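Long-range contacts in putative glyoxalase (Bacillus halodurans C-125, PDB 3CT8), which binds zinc and probably acts as a lyase of the glyoxalase (vicinal oxygen chelate) superfamily, though its substrate is not established: residues A[88-94]-A[140-146]; A[35-39]-A[56-60]; A[25-31]-A[67-71]. All coordinates share one frame; numbering follows the deposited sequence.

Contact 1 (A[88-94]-A[140-146]). With ZN (zinc ion), chain B.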
loop_
_atom_site.group_PDB
_atom_site.type_symbol
_atom_site.label_atom_id
_atom_site.label_comp_id
_atom_site.label_asym_id
_atom_site.label_seq_id
_atom_site.Cartn_x
_atom_site.Cartn_y
_atom_site.Cartn_z
ATOM N N ASN A 88 -2.718 7.467 -0.773
ATOM C CA ASN A 88 -2.192 8.687 -1.375
ATOM C C ASN A 88 -1.139 8.277 -2.398
ATOM O O ASN A 88 -1.180 8.667 -3.543
ATOM C CB ASN A 88 -1.550 9.648 -0.368
ATOM C CG ASN A 88 -0.939 10.872 -1.065
ATOM O OD1 ASN A 88 0.282 10.937 -1.230
ATOM N ND2 ASN A 88 -1.788 11.754 -1.608
ATOM N N HIS A 89 -0.137 7.545 -1.943
ATOM C CA HIS A 89 0.920 7.049 -2.852
ATOM C C HIS A 89 1.734 5.851 -2.405
ATOM O O HIS A 89 1.789 5.485 -1.227
ATOM C CB HIS A 89 1.872 8.160 -3.238
ATOM C CG HIS A 89 2.775 8.649 -2.154
ATOM N ND1 HIS A 89 2.376 9.547 -1.175
ATOM C CD2 HIS A 89 4.115 8.484 -1.996
ATOM C CE1 HIS A 89 3.431 9.876 -0.444
ATOM N NE2 HIS A 89 4.491 9.239 -0.913
ATOM N N LEU A 90 2.374 5.266 -3.409
ATOM C CA LEU A 90 3.265 4.129 -3.234
ATOM C C LEU A 90 4.634 4.570 -3.674
ATOM O O LEU A 90 4.780 5.276 -4.664
ATOM C CB LEU A 90 2.854 2.938 -4.102
ATOM C CG LEU A 90 1.520 2.200 -3.927
ATOM C CD1 LEU A 90 1.463 1.050 -4.940
ATOM C CD2 LEU A 90 1.426 1.733 -2.449
ATOM N N ALA A 91 5.655 4.154 -2.939
ATOM C CA ALA A 91 7.012 4.525 -3.318
ATOM C C ALA A 91 7.826 3.286 -3.331
ATOM O O ALA A 91 7.644 2.408 -2.466
ATOM C CB ALA A 91 7.643 5.570 -2.380
ATOM N N PHE A 92 8.763 3.277 -4.292
ATOM C CA PHE A 92 9.677 2.186 -4.519
ATOM C C PHE A 92 11.130 2.582 -4.516
ATOM O O PHE A 92 11.472 3.730 -4.829
ATOM C CB PHE A 92 9.398 1.549 -5.895
ATOM C CG PHE A 92 8.002 1.044 -6.071
ATOM C CD1 PHE A 92 7.675 -0.269 -5.731
ATOM C CD2 PHE A 92 7.023 1.871 -6.584
ATOM C CE1 PHE A 92 6.401 -0.732 -5.898
ATOM C CE2 PHE A 92 5.750 1.418 -6.767
ATOM C CZ PHE A 92 5.433 0.091 -6.402
ATOM N N HIS A 93 11.973 1.609 -4.142
ATOM C CA HIS A 93 13.423 1.781 -4.177
ATOM C C HIS A 93 13.987 1.615 -5.577
ATOM O O HIS A 93 13.540 0.754 -6.336
ATOM C CB HIS A 93 14.202 0.703 -3.393
ATOM C CG HIS A 93 14.030 0.745 -1.914
ATOM N ND1 HIS A 93 12.948 0.181 -1.289
ATOM C CD2 HIS A 93 14.825 1.222 -0.930
ATOM C CE1 HIS A 93 13.080 0.307 0.017
ATOM N NE2 HIS A 93 14.188 0.968 0.264
ATOM N N ALA A 94 14.980 2.459 -5.866
ATOM C CA ALA A 94 15.755 2.398 -7.118
ATOM C C ALA A 94 17.170 2.136 -6.668
ATOM O O ALA A 94 17.524 2.427 -5.542
ATOM C CB ALA A 94 15.686 3.688 -7.900
ATOM N N LYS A 140 -0.669 8.504 -6.933
ATOM C CA LYS A 140 0.699 9.046 -6.940
ATOM C C LYS A 140 1.705 7.913 -6.706
ATOM O O LYS A 140 1.515 7.046 -5.836
ATOM C CB LYS A 140 0.868 10.213 -5.929
ATOM C CG LYS A 140 2.253 10.864 -5.967
ATOM C CD LYS A 140 2.337 12.166 -5.196
ATOM C CE LYS A 140 2.223 12.033 -3.700
ATOM N NZ LYS A 140 2.325 13.377 -2.960
ATOM N N VAL A 141 2.738 7.914 -7.551
ATOM C CA VAL A 141 3.779 6.919 -7.555
ATOM C C VAL A 141 5.138 7.587 -7.528
ATOM O O VAL A 141 5.410 8.509 -8.292
ATOM C CB VAL A 141 3.704 6.023 -8.815
ATOM C CG1 VAL A 141 4.728 4.907 -8.711
ATOM C CG2 VAL A 141 2.347 5.403 -8.959
ATOM N N GLU A 142 5.964 7.076 -6.625
ATOM C CA GLU A 142 7.332 7.554 -6.365
ATOM C C GLU A 142 8.398 6.463 -6.426
ATOM O O GLU A 142 8.211 5.327 -5.967
ATOM C CB GLU A 142 7.353 8.200 -4.957
ATOM C CG GLU A 142 8.679 8.730 -4.432
ATOM C CD GLU A 142 8.543 9.132 -2.954
ATOM O OE1 GLU A 142 7.362 9.208 -2.502
ATOM O OE2 GLU A 142 9.557 9.338 -2.239
ATOM N N ILE A 143 9.514 6.832 -7.040
ATOM C CA ILE A 143 10.716 5.948 -7.140
ATOM C C ILE A 143 11.857 6.788 -6.543
ATOM O O ILE A 143 12.193 7.858 -7.042
ATOM C CB ILE A 143 11.008 5.367 -8.549
ATOM C CG1 ILE A 143 9.790 4.617 -9.074
ATOM C CG2 ILE A 143 12.163 4.428 -8.496
ATOM C CD1 ILE A 143 8.746 5.558 -9.650
ATOM N N VAL A 144 12.469 6.250 -5.499
ATOM C CA VAL A 144 13.521 6.995 -4.798
ATOM C C VAL A 144 14.899 6.342 -4.783
ATOM O O VAL A 144 15.079 5.126 -4.550
ATOM C CB VAL A 144 13.051 7.444 -3.377
ATOM C CG1 VAL A 144 12.302 6.332 -2.653
ATOM C CG2 VAL A 144 14.206 7.980 -2.550
ATOM N N ALA A 145 15.866 7.208 -5.056
ATOM C CA ALA A 145 17.263 6.817 -5.109
ATOM C C ALA A 145 17.810 6.666 -3.682
ATOM O O ALA A 145 17.376 7.339 -2.735
ATOM C CB ALA A 145 18.116 7.880 -5.888
ATOM N N PRO A 146 18.793 5.790 -3.518
ATOM C CA PRO A 146 19.363 5.625 -2.210
ATOM C C PRO A 146 20.377 6.712 -1.960
ATOM O O PRO A 146 20.786 6.865 -0.821
ATOM C CB PRO A 146 20.070 4.275 -2.303
ATOM C CG PRO A 146 20.410 4.121 -3.780
ATOM C CD PRO A 146 19.339 4.864 -4.519
ATOM O OXT PRO A 146 20.788 7.449 -2.869
HETATM ZN ZN ZN B . 6.747 9.485 -0.489
HETATM O O HOH W 1 1.810 13.054 -0.158
#
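His89 and Glu142 grip one zinc ion from neighbouring parallel strands, through His89 NE2 at 2.3 Å from the metal and Glu142 OE1 at 2.1 Å. The carboxylate reaches it on an outstretched chain, CG opposite its own backbone N (chi1 178°), and lies 26° from the plane of the imidazole. Ala91, directly across from Glu142 on the same face, offers only a methyl, which fits under the carboxylate, its CB 3.7 Å from Glu142 OE1. The backbones are laced by N-H...O=C bonds, such as Glu142 N to Leu90 O and Val144 N to Phe92 O, the latter 2.8 Å long. On the other face packing is dense and apolar: Phe92 turns its ring edge to Val141, CE2 being 4.1 Å from Val141 CG1, and Trp38 and Leu42 of helix 31-44 cover the ring. The contact loosens toward the C terminus, where Ala94 CB still rests on Ile143 CG2 at 3.6 Å but Pro146, with the terminal carboxylate, is exposed. Lys140, at the other end, is partly open. Its CE lies over one face of the His89 ring, 3.9 Å from the centroid, while its NZ bonds to Tyr116 and shares a water with Asn88 OD1. That same OD1 receives His89 ND1 at 2.5 Å, on a lone pair. His23 of the second subunit also binds the metal, so the site spans the dimer interface. Within this chain His128 holds Glu142 OE2. Asn88, as second shell, probably helps to fix the imidazole's rotation, leaving NE2 for the zinc.

Contact 2 (A[35-39]-A[56-60])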
loop_
_atom_site.group_PDB
_atom_site.type_symbol
_atom_site.label_atom_id
_atom_site.label_comp_id
_atom_site.label_asym_id
_atom_site.label_seq_id
_atom_site.Cartn_x
_atom_site.Cartn_y
_atom_site.Cartn_z
ATOM N N ILE A 35 -3.033 -1.848 -16.203
ATOM C CA ILE A 35 -2.107 -2.981 -16.399
ATOM C C ILE A 35 -0.983 -2.639 -17.347
ATOM O O ILE A 35 0.114 -3.193 -17.276
ATOM C CB ILE A 35 -2.832 -4.270 -16.835
ATOM C CG1 ILE A 35 -3.565 -4.846 -15.620
ATOM C CG2 ILE A 35 -1.852 -5.293 -17.294
ATOM C CD1 ILE A 35 -4.287 -6.144 -15.908
ATOM N N ALA A 36 -1.268 -1.677 -18.205
ATOM C CA ALA A 36 -0.311 -1.208 -19.190
ATOM C C ALA A 36 0.788 -0.453 -18.469
ATOM O O ALA A 36 1.977 -0.606 -18.747
ATOM C CB ALA A 36 -1.014 -0.272 -20.216
ATOM N N PHE A 37 0.364 0.353 -17.513
ATOM C CA PHE A 37 1.283 1.184 -16.744
ATOM C C PHE A 37 2.135 0.355 -15.785
ATOM O O PHE A 37 3.374 0.431 -15.803
ATOM C CB PHE A 37 0.524 2.303 -15.998
ATOM C CG PHE A 37 1.389 3.095 -15.052
ATOM C CD1 PHE A 37 2.093 4.196 -15.495
ATOM C CD2 PHE A 37 1.489 2.723 -13.705
ATOM C CE1 PHE A 37 2.884 4.915 -14.629
ATOM C CE2 PHE A 37 2.289 3.433 -12.824
ATOM C CZ PHE A 37 2.996 4.536 -13.293
ATOM N N TRP A 38 1.447 -0.483 -15.010
ATOM C CA TRP A 38 2.097 -1.322 -13.996
ATOM C C TRP A 38 2.968 -2.395 -14.588
ATOM O O TRP A 38 3.987 -2.724 -14.047
ATOM C CB TRP A 38 1.073 -1.870 -13.001
ATOM C CG TRP A 38 0.498 -0.749 -12.198
ATOM C CD1 TRP A 38 -0.719 -0.133 -12.369
ATOM C CD2 TRP A 38 1.182 -0.016 -11.175
ATOM N NE1 TRP A 38 -0.863 0.883 -11.443
ATOM C CE2 TRP A 38 0.290 0.970 -10.697
ATOM C CE3 TRP A 38 2.432 -0.156 -10.559
ATOM C CZ2 TRP A 38 0.639 1.856 -9.649
ATOM C CZ3 TRP A 38 2.779 0.716 -9.518
ATOM C CH2 TRP A 38 1.902 1.728 -9.088
ATOM N N ASP A 39 2.574 -2.944 -15.714
ATOM C CA ASP A 39 3.417 -3.960 -16.327
ATOM C C ASP A 39 4.769 -3.317 -16.621
ATOM O O ASP A 39 5.847 -3.926 -16.431
ATOM C CB ASP A 39 2.855 -4.488 -17.648
ATOM C CG ASP A 39 1.789 -5.571 -17.485
ATOM O OD1 ASP A 39 1.446 -6.004 -16.357
ATOM O OD2 ASP A 39 1.320 -6.019 -18.560
ATOM N N GLY A 56 -8.419 -8.909 -13.011
ATOM C CA GLY A 56 -7.233 -8.437 -12.345
ATOM C C GLY A 56 -5.911 -9.036 -12.704
ATOM O O GLY A 56 -5.757 -9.799 -13.652
ATOM N N LYS A 57 -4.934 -8.604 -11.927
ATOM C CA LYS A 57 -3.555 -9.063 -12.094
ATOM C C LYS A 57 -2.705 -8.776 -10.883
ATOM O O LYS A 57 -2.830 -7.737 -10.233
ATOM C CB LYS A 57 -2.906 -8.459 -13.332
ATOM C CG LYS A 57 -1.559 -9.081 -13.657
ATOM C CD LYS A 57 -0.966 -8.535 -14.956
ATOM C CE LYS A 57 0.305 -9.288 -15.320
ATOM N NZ LYS A 57 0.867 -8.688 -16.547
ATOM N N SER A 58 -1.872 -9.748 -10.572
ATOM C CA SER A 58 -0.936 -9.655 -9.462
ATOM C C SER A 58 0.497 -9.831 -9.990
ATOM O O SER A 58 0.741 -10.520 -11.015
ATOM C CB SER A 58 -1.291 -10.670 -8.376
ATOM O OG SER A 58 -1.230 -12.019 -8.851
ATOM N N TYR A 59 1.411 -9.162 -9.267
ATOM C CA TYR A 59 2.854 -9.128 -9.546
ATOM C C TYR A 59 3.685 -9.454 -8.313
ATOM O O TYR A 59 3.339 -9.106 -7.205
ATOM C CB TYR A 59 3.296 -7.742 -10.063
ATOM C CG TYR A 59 2.524 -7.163 -11.253
ATOM C CD1 TYR A 59 1.304 -6.526 -11.053
ATOM C CD2 TYR A 59 3.051 -7.182 -12.548
ATOM C CE1 TYR A 59 0.617 -5.944 -12.083
ATOM C CE2 TYR A 59 2.380 -6.603 -13.592
ATOM C CZ TYR A 59 1.156 -5.970 -13.355
ATOM O OH TYR A 59 0.443 -5.379 -14.367
ATOM N N LYS A 60 4.807 -10.111 -8.536
ATOM C CA LYS A 60 5.693 -10.539 -7.430
ATOM C C LYS A 60 7.095 -10.001 -7.476
ATOM O O LYS A 60 7.696 -9.847 -8.530
ATOM C CB LYS A 60 5.763 -12.063 -7.352
ATOM C CG LYS A 60 6.494 -12.581 -6.092
ATOM C CD LYS A 60 6.493 -14.132 -6.033
#
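With CG anti to its carbonyl carbon (chi1 -82°), Asp39 swings its carboxylate off helix 31-44 toward strand 56-61, and Lys57, extended through all four torsions, runs out from the strand to meet it. NZ approaches OD1 of Asp39 from the syn side at 2.8 Å, 31° out of the carboxylate plane, forming a salt bridge. The Tyr59 hydroxyl donates a hydrogen bond to the same OD1, which lies at the edge of the phenol ring and in its plane; the modelled OH to OD1 separation of 2.3 Å is very short and doubtful. Carboxylate and ring stand 75° apart. Beneath this polar cluster the packing is aliphatic. Ile35 CD1 sits 3.7 Å from Lys57 CB, and its CG2 lies near the lysine's CD, where a branched residue suits the long methylene chain. Trp38 adds its CB, 4.1 Å from Tyr59 CZ, before its indole leads off to stack on Phe68. Lys57 NZ has a second acid, Asp49 of strand 48-53. A lysine shared by two acids, and a phenol donating to one of them, would probably help keep Asp39 ionised while tying the helix to strand 56-61, and through Lys57 to its neighbour 48-53.

Contact 3 (A[25-31]-A[67-71])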
loop_
_atom_site.group_PDB
_atom_site.type_symbol
_atom_site.label_atom_id
_atom_site.label_comp_id
_atom_site.label_asym_id
_atom_site.label_seq_id
_atom_site.Cartn_x
_atom_site.Cartn_y
_atom_site.Cartn_z
ATOM N N GLU A 25 -3.518 -4.750 -2.087
ATOM C CA GLU A 25 -4.541 -4.811 -3.129
ATOM C C GLU A 25 -5.210 -3.467 -3.364
ATOM O O GLU A 25 -5.646 -2.765 -2.441
ATOM C CB GLU A 25 -5.582 -5.880 -2.817
ATOM C CG GLU A 25 -6.627 -5.959 -3.850
ATOM C CD GLU A 25 -7.605 -7.036 -3.554
ATOM O OE1 GLU A 25 -7.253 -8.212 -3.740
ATOM O OE2 GLU A 25 -8.734 -6.713 -3.133
ATOM N N ILE A 26 -5.246 -3.138 -4.646
ATOM C CA ILE A 26 -5.803 -1.907 -5.165
ATOM C C ILE A 26 -6.796 -2.121 -6.315
ATOM O O ILE A 26 -6.587 -2.899 -7.241
ATOM C CB ILE A 26 -4.642 -0.982 -5.705
ATOM C CG1 ILE A 26 -3.668 -0.652 -4.558
ATOM C CG2 ILE A 26 -5.211 0.318 -6.392
ATOM C CD1 ILE A 26 -2.387 -0.085 -4.964
ATOM N N ASN A 27 -7.921 -1.442 -6.161
ATOM C CA ASN A 27 -9.002 -1.385 -7.147
ATOM C C ASN A 27 -8.649 -0.313 -8.131
ATOM O O ASN A 27 -8.232 0.770 -7.765
ATOM C CB ASN A 27 -10.289 -0.976 -6.489
ATOM C CG ASN A 27 -10.784 -2.007 -5.550
ATOM O OD1 ASN A 27 -10.713 -3.199 -5.868
ATOM N ND2 ASN A 27 -11.289 -1.582 -4.384
ATOM N N VAL A 28 -8.830 -0.630 -9.396
ATOM C CA VAL A 28 -8.514 0.285 -10.494
ATOM C C VAL A 28 -9.739 0.515 -11.357
ATOM O O VAL A 28 -10.607 -0.368 -11.491
ATOM C CB VAL A 28 -7.334 -0.247 -11.380
ATOM C CG1 VAL A 28 -6.009 -0.281 -10.596
ATOM C CG2 VAL A 28 -7.654 -1.637 -11.997
ATOM N N ASP A 29 -9.765 1.711 -11.949
ATOM C CA ASP A 29 -10.875 2.160 -12.767
ATOM C C ASP A 29 -10.984 1.431 -14.082
ATOM O O ASP A 29 -12.055 0.946 -14.455
ATOM C CB ASP A 29 -10.735 3.645 -13.058
ATOM C CG ASP A 29 -11.945 4.210 -13.750
ATOM O OD1 ASP A 29 -13.066 3.830 -13.348
ATOM O OD2 ASP A 29 -11.781 5.055 -14.662
ATOM N N HIS A 30 -9.879 1.404 -14.815
ATOM C CA HIS A 30 -9.856 0.734 -16.142
ATOM C C HIS A 30 -8.674 -0.193 -16.169
ATOM O O HIS A 30 -7.564 0.207 -16.468
ATOM C CB HIS A 30 -9.778 1.753 -17.269
ATOM C CG HIS A 30 -9.892 1.173 -18.647
ATOM N ND1 HIS A 30 -11.101 1.046 -19.304
ATOM C CD2 HIS A 30 -8.946 0.769 -19.526
ATOM C CE1 HIS A 30 -10.895 0.552 -20.512
ATOM N NE2 HIS A 30 -9.594 0.382 -20.673
ATOM N N LEU A 31 -8.969 -1.453 -15.902
ATOM C CA LEU A 31 -7.952 -2.489 -15.767
ATOM C C LEU A 31 -6.905 -2.473 -16.867
ATOM O O LEU A 31 -5.713 -2.402 -16.602
ATOM C CB LEU A 31 -8.602 -3.891 -15.603
ATOM C CG LEU A 31 -7.682 -5.046 -15.168
ATOM C CD1 LEU A 31 -6.975 -4.734 -13.863
ATOM C CD2 LEU A 31 -8.473 -6.312 -15.011
ATOM N N VAL A 67 -1.383 -6.462 -6.082
ATOM C CA VAL A 67 -2.561 -6.974 -6.752
ATOM C C VAL A 67 -3.497 -5.858 -7.191
ATOM O O VAL A 67 -3.881 -4.995 -6.405
ATOM C CB VAL A 67 -3.374 -7.890 -5.814
ATOM C CG1 VAL A 67 -4.515 -8.645 -6.612
ATOM C CG2 VAL A 67 -2.460 -8.853 -5.105
ATOM N N PHE A 68 -3.834 -5.883 -8.472
ATOM C CA PHE A 68 -4.712 -4.865 -9.050
ATOM C C PHE A 68 -5.959 -5.521 -9.576
ATOM O O PHE A 68 -5.874 -6.438 -10.401
ATOM C CB PHE A 68 -4.015 -4.071 -10.151
ATOM C CG PHE A 68 -2.799 -3.352 -9.680
ATOM C CD1 PHE A 68 -1.559 -3.994 -9.654
ATOM C CD2 PHE A 68 -2.886 -2.043 -9.236
ATOM C CE1 PHE A 68 -0.437 -3.338 -9.230
ATOM C CE2 PHE A 68 -1.746 -1.371 -8.809
ATOM C CZ PHE A 68 -0.513 -2.034 -8.811
ATOM N N VAL A 69 -7.102 -4.995 -9.107
ATOM C CA VAL A 69 -8.431 -5.515 -9.458
ATOM C C VAL A 69 -9.352 -4.442 -10.055
ATOM O O VAL A 69 -9.280 -3.244 -9.729
ATOM C CB VAL A 69 -9.093 -6.130 -8.231
ATOM C CG1 VAL A 69 -10.362 -6.933 -8.646
ATOM C CG2 VAL A 69 -8.116 -7.042 -7.534
ATOM N N GLN A 70 -10.178 -4.891 -10.990
ATOM C CA GLN A 70 -11.143 -4.015 -11.661
ATOM C C GLN A 70 -12.229 -3.570 -10.697
ATOM O O GLN A 70 -12.903 -4.364 -10.074
ATOM C CB GLN A 70 -11.776 -4.728 -12.871
ATOM C CG GLN A 70 -12.914 -3.980 -13.522
ATOM C CD GLN A 70 -12.483 -2.679 -14.130
ATOM O OE1 GLN A 70 -11.574 -2.631 -14.959
ATOM N NE2 GLN A 70 -13.164 -1.615 -13.757
ATOM N N THR A 71 -12.359 -2.261 -10.563
ATOM C CA THR A 71 -13.405 -1.671 -9.714
ATOM C C THR A 71 -14.758 -2.057 -10.311
ATOM O O THR A 71 -14.953 -1.948 -11.520
ATOM C CB THR A 71 -13.318 -0.130 -9.699
ATOM O OG1 THR A 71 -12.039 0.253 -9.213
ATOM C CG2 THR A 71 -14.417 0.483 -8.845
#
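Val28 and Gln70 pair in an arrangement that matches the βαβββ module of vicinal oxygen chelate proteins: the first strand, 21-28, lies parallel to the last, 64-70, and helix 31-44 starts from the join. The ladder is regular, with Ile26 N on Val67 O at 2.9 Å and a nearly straight 171° at the hydrogen, then Val69 N on Ile26 O. On the face that carries Ile26, Val28 and Phe68, apolar side chains suit a covered position: helix 31-44 lies over Phe68, and Leu87 of strand 86-93 meets Ile26. Val28 CG1 meets the edge of the Phe68 ring at CD2, 3.8 Å away, while Ile26 lies alongside the ring. On the other face Glu25 drapes its chain against Val69, Glu25 CD lying 4.0 Å from Val69 CG2. At the strand end the Gln70 chain bends beyond CB at chi2 (64°), so that CG turns the amide back toward the turn at 29-30 and the start of the helix. CD comes within 3.7 Å of Asp29 O. OE1 takes the N-H of Leu31 at 3.0 Å, beside that residue's CB, and so holds the first turn of the helix next to His30, its N-cap. NE2 gives one bond to Asp29 O and another to Thr71 O, both lying near the amide plane. An amide, donor and acceptor at once, suits a place that must bind both a carbonyl and an N-H. Asn27 ND2 bonds across the dimer interface to Arg84 O of the second subunit. Thr71 seals the strand end: its N bonds to Val28 O at 2.7 Å, and its OG1, also bonded to Thr85 of the second subunit, gives a second bond to that oxygen at 2.8 Å, coming from above the carbonyl plane.

From the N terminus, strand 21-28 leads straight into helix 31-44, then into strands 48-53, 56-61 and 64-70. Contact 3 closes this long loop by setting the last strand beside the first, and contact 2 is a shorter closure within it, tying the helix to strand 56-61. Contact 1 opens only after both have ended, joining strands 86-93 and 140-144 and closing the loop that contains helix 97-110 and strand 130-134. Trp38 of contact 2 lies between the sheets of contacts 3 and 1, and Ile26 of contact 3 also touches Leu90 of contact 1. Contacts 1 and 3 both border the second subunit, whose strands continue each sheet.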